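Local coordinates for formate oxidase (Aspergillus oryzae, PDB 5ZU3), which probably oxidises formate as an FAD-dependent member of the GMC oxidoreductase family, here carrying the flavin as 8-formyl-FAD, at residues V316-G321 and L480-Y485. The protein carries 1 engineered substitution. Sequence-based numbering, arbitrary orientation.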
loop_
_atom_site.group_PDB
_atom_site.type_symbol
_atom_site.label_atom_id
_atom_site.label_comp_id
_atom_site.label_asym_id
_atom_site.label_seq_id
_atom_site.Cartn_x
_atom_site.Cartn_y
_atom_site.Cartn_z
ATOM N N VAL A 316 -5.413 9.045 26.080
ATOM C CA VAL A 316 -6.638 8.445 26.592
ATOM C C VAL A 316 -6.355 7.890 27.978
ATOM O O VAL A 316 -5.204 7.741 28.383
ATOM C CB VAL A 316 -7.183 7.351 25.658
ATOM C CG1 VAL A 316 -7.693 7.962 24.355
ATOM C CG2 VAL A 316 -6.106 6.335 25.370
ATOM N N LYS A 317 -7.433 7.634 28.727
ATOM C CA LYS A 317 -7.344 7.062 30.071
ATOM C C LYS A 317 -6.443 5.830 30.093
ATOM O O LYS A 317 -6.356 5.081 29.115
ATOM C CB LYS A 317 -8.741 6.712 30.563
ATOM C CG LYS A 317 -9.568 7.961 30.880
ATOM C CD LYS A 317 -10.807 7.674 31.740
ATOM C CE LYS A 317 -11.463 8.986 32.189
ATOM N NZ LYS A 317 -12.374 8.827 33.356
ATOM N N ASP A 318 -5.758 5.619 31.221
ATOM C CA ASP A 318 -4.860 4.472 31.335
ATOM C C ASP A 318 -5.596 3.173 31.010
ATOM O O ASP A 318 -6.759 2.985 31.384
ATOM C CB ASP A 318 -4.278 4.395 32.750
ATOM C CG ASP A 318 -3.401 5.592 33.093
ATOM O OD1 ASP A 318 -3.809 6.735 32.778
ATOM O OD2 ASP A 318 -2.325 5.398 33.705
ATOM N N GLY A 319 -4.896 2.255 30.348
ATOM C CA GLY A 319 -5.486 1.000 29.954
ATOM C C GLY A 319 -6.350 1.036 28.708
ATOM O O GLY A 319 -6.911 -0.004 28.335
ATOM N N PHE A 320 -6.491 2.182 28.046
ATOM C CA PHE A 320 -7.232 2.240 26.790
ATOM C C PHE A 320 -6.335 2.463 25.579
ATOM O O PHE A 320 -6.829 2.839 24.514
ATOM C CB PHE A 320 -8.344 3.295 26.874
ATOM C CG PHE A 320 -9.476 2.876 27.774
ATOM C CD1 PHE A 320 -10.545 2.162 27.264
ATOM C CD2 PHE A 320 -9.431 3.134 29.138
ATOM C CE1 PHE A 320 -11.585 1.752 28.085
ATOM C CE2 PHE A 320 -10.466 2.725 29.965
ATOM C CZ PHE A 320 -11.537 2.023 29.438
ATOM N N GLY A 321 -5.023 2.279 25.741
ATOM C CA GLY A 321 -4.080 2.149 24.648
ATOM C C GLY A 321 -2.981 1.224 25.117
ATOM O O GLY A 321 -2.906 0.875 26.297
ATOM N N LEU A 480 -13.276 8.773 27.550
ATOM C CA LEU A 480 -11.927 8.216 27.592
ATOM C C LEU A 480 -10.839 9.222 27.242
ATOM O O LEU A 480 -9.666 8.990 27.564
ATOM C CB LEU A 480 -11.823 7.018 26.644
ATOM C CG LEU A 480 -12.808 5.864 26.862
ATOM C CD1 LEU A 480 -12.535 4.789 25.850
ATOM C CD2 LEU A 480 -12.693 5.290 28.266
ATOM N N VAL A 481 -11.190 10.334 26.609
ATOM C CA VAL A 481 -10.184 11.242 26.079
ATOM C C VAL A 481 -9.687 12.164 27.189
ATOM O O VAL A 481 -10.470 12.906 27.792
ATOM C CB VAL A 481 -10.744 12.044 24.900
ATOM C CG1 VAL A 481 -9.745 13.122 24.478
ATOM C CG2 VAL A 481 -11.043 11.110 23.753
ATOM N N GLU A 482 -8.379 12.109 27.464
ATOM C CA GLU A 482 -7.715 12.998 28.409
ATOM C C GLU A 482 -7.195 14.278 27.749
ATOM O O GLU A 482 -7.433 15.359 28.281
ATOM C CB GLU A 482 -6.585 12.259 29.137
ATOM C CG GLU A 482 -7.119 11.177 30.079
ATOM C CD GLU A 482 -6.067 10.630 31.057
ATOM O OE1 GLU A 482 -4.849 10.887 30.854
ATOM O OE2 GLU A 482 -6.476 9.947 32.032
ATOM N N SER A 483 -6.432 14.194 26.646
ATOM C CA SER A 483 -5.935 15.423 26.020
ATOM C C SER A 483 -5.530 15.192 24.559
ATOM O O SER A 483 -5.459 14.062 24.072
ATOM C CB SER A 483 -4.754 15.998 26.791
ATOM O OG SER A 483 -3.719 15.051 26.779
ATOM N N GLU A 484 -5.260 16.296 23.867
ATOM C CA GLU A 484 -4.770 16.271 22.494
ATOM C C GLU A 484 -3.248 16.384 22.486
ATOM O O GLU A 484 -2.665 17.132 23.271
ATOM C CB GLU A 484 -5.379 17.419 21.678
ATOM C CG GLU A 484 -6.902 17.364 21.473
ATOM C CD GLU A 484 -7.414 18.533 20.604
ATOM O OE1 GLU A 484 -7.095 18.571 19.380
ATOM O OE2 GLU A 484 -8.109 19.430 21.154
ATOM N N TYR A 485 -2.601 15.660 21.580
ATOM C CA TYR A 485 -1.155 15.747 21.500
ATOM C C TYR A 485 -0.746 16.117 20.082
ATOM O O TYR A 485 -1.328 15.610 19.120
ATOM C CB TYR A 485 -0.515 14.421 21.911
ATOM C CG TYR A 485 1.002 14.388 21.836
ATOM C CD1 TYR A 485 1.783 14.743 22.923
ATOM C CD2 TYR A 485 1.649 13.975 20.676
ATOM C CE1 TYR A 485 3.152 14.695 22.856
ATOM C CE2 TYR A 485 3.013 13.928 20.602
ATOM C CZ TYR A 485 3.768 14.285 21.696
ATOM O OH TYR A 485 5.150 14.227 21.620
#
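L480 sets one methyl squarely on the F320 ring: CD2 lies 3.6 Å from the ring centroid and 9° off the normal, a CH-pi contact over the face. Its other methyl reaches toward the rim, L480 CD1 coming within 3.6 Å of F320 CD1, and the two side chains cross at about a right angle. In F320, chi1 of -71° puts CG anti to the carbonyl carbon and brings the ring to L480, and chi2 of -89° turns its face to the methyl, while K317 O sits in plane at the ring edge. K317 O also accepts the N-H of F320, closing the type II turn K317-F320, with G319 at its third position, where the backbone angles call for glycine. Helix 167-179 packs against both F320 and L480.

Beside this pair the backbones join. K317 N donates a backbone hydrogen bond to L480 O at 2.9 Å, and V316 CA makes a CA-H...O contact with the same oxygen at 3.2 Å. V316 and V481 form an antiparallel non-hydrogen-bonded pair at the end of strand 308-316; immediately next to it, E482 and S483 both face R315 in a classic beta bulge.

E482 runs extended past CG and crosses K317 at about a right angle. E482 OE2 comes 3.6 Å from K317 CA, whereas K317 NZ stays 6.1 Å from it. OE1 is held in a salt bridge by R315, which probably offsets the nearness of D318, whose OD1 is 4.2 Å from E482 OE2. The contact thus pins the turn leaving strand 308-316 to L480-E482 through one backbone bond and a ring with a leucine methyl over its face, the glutamate's charge probably balanced chiefly by R315.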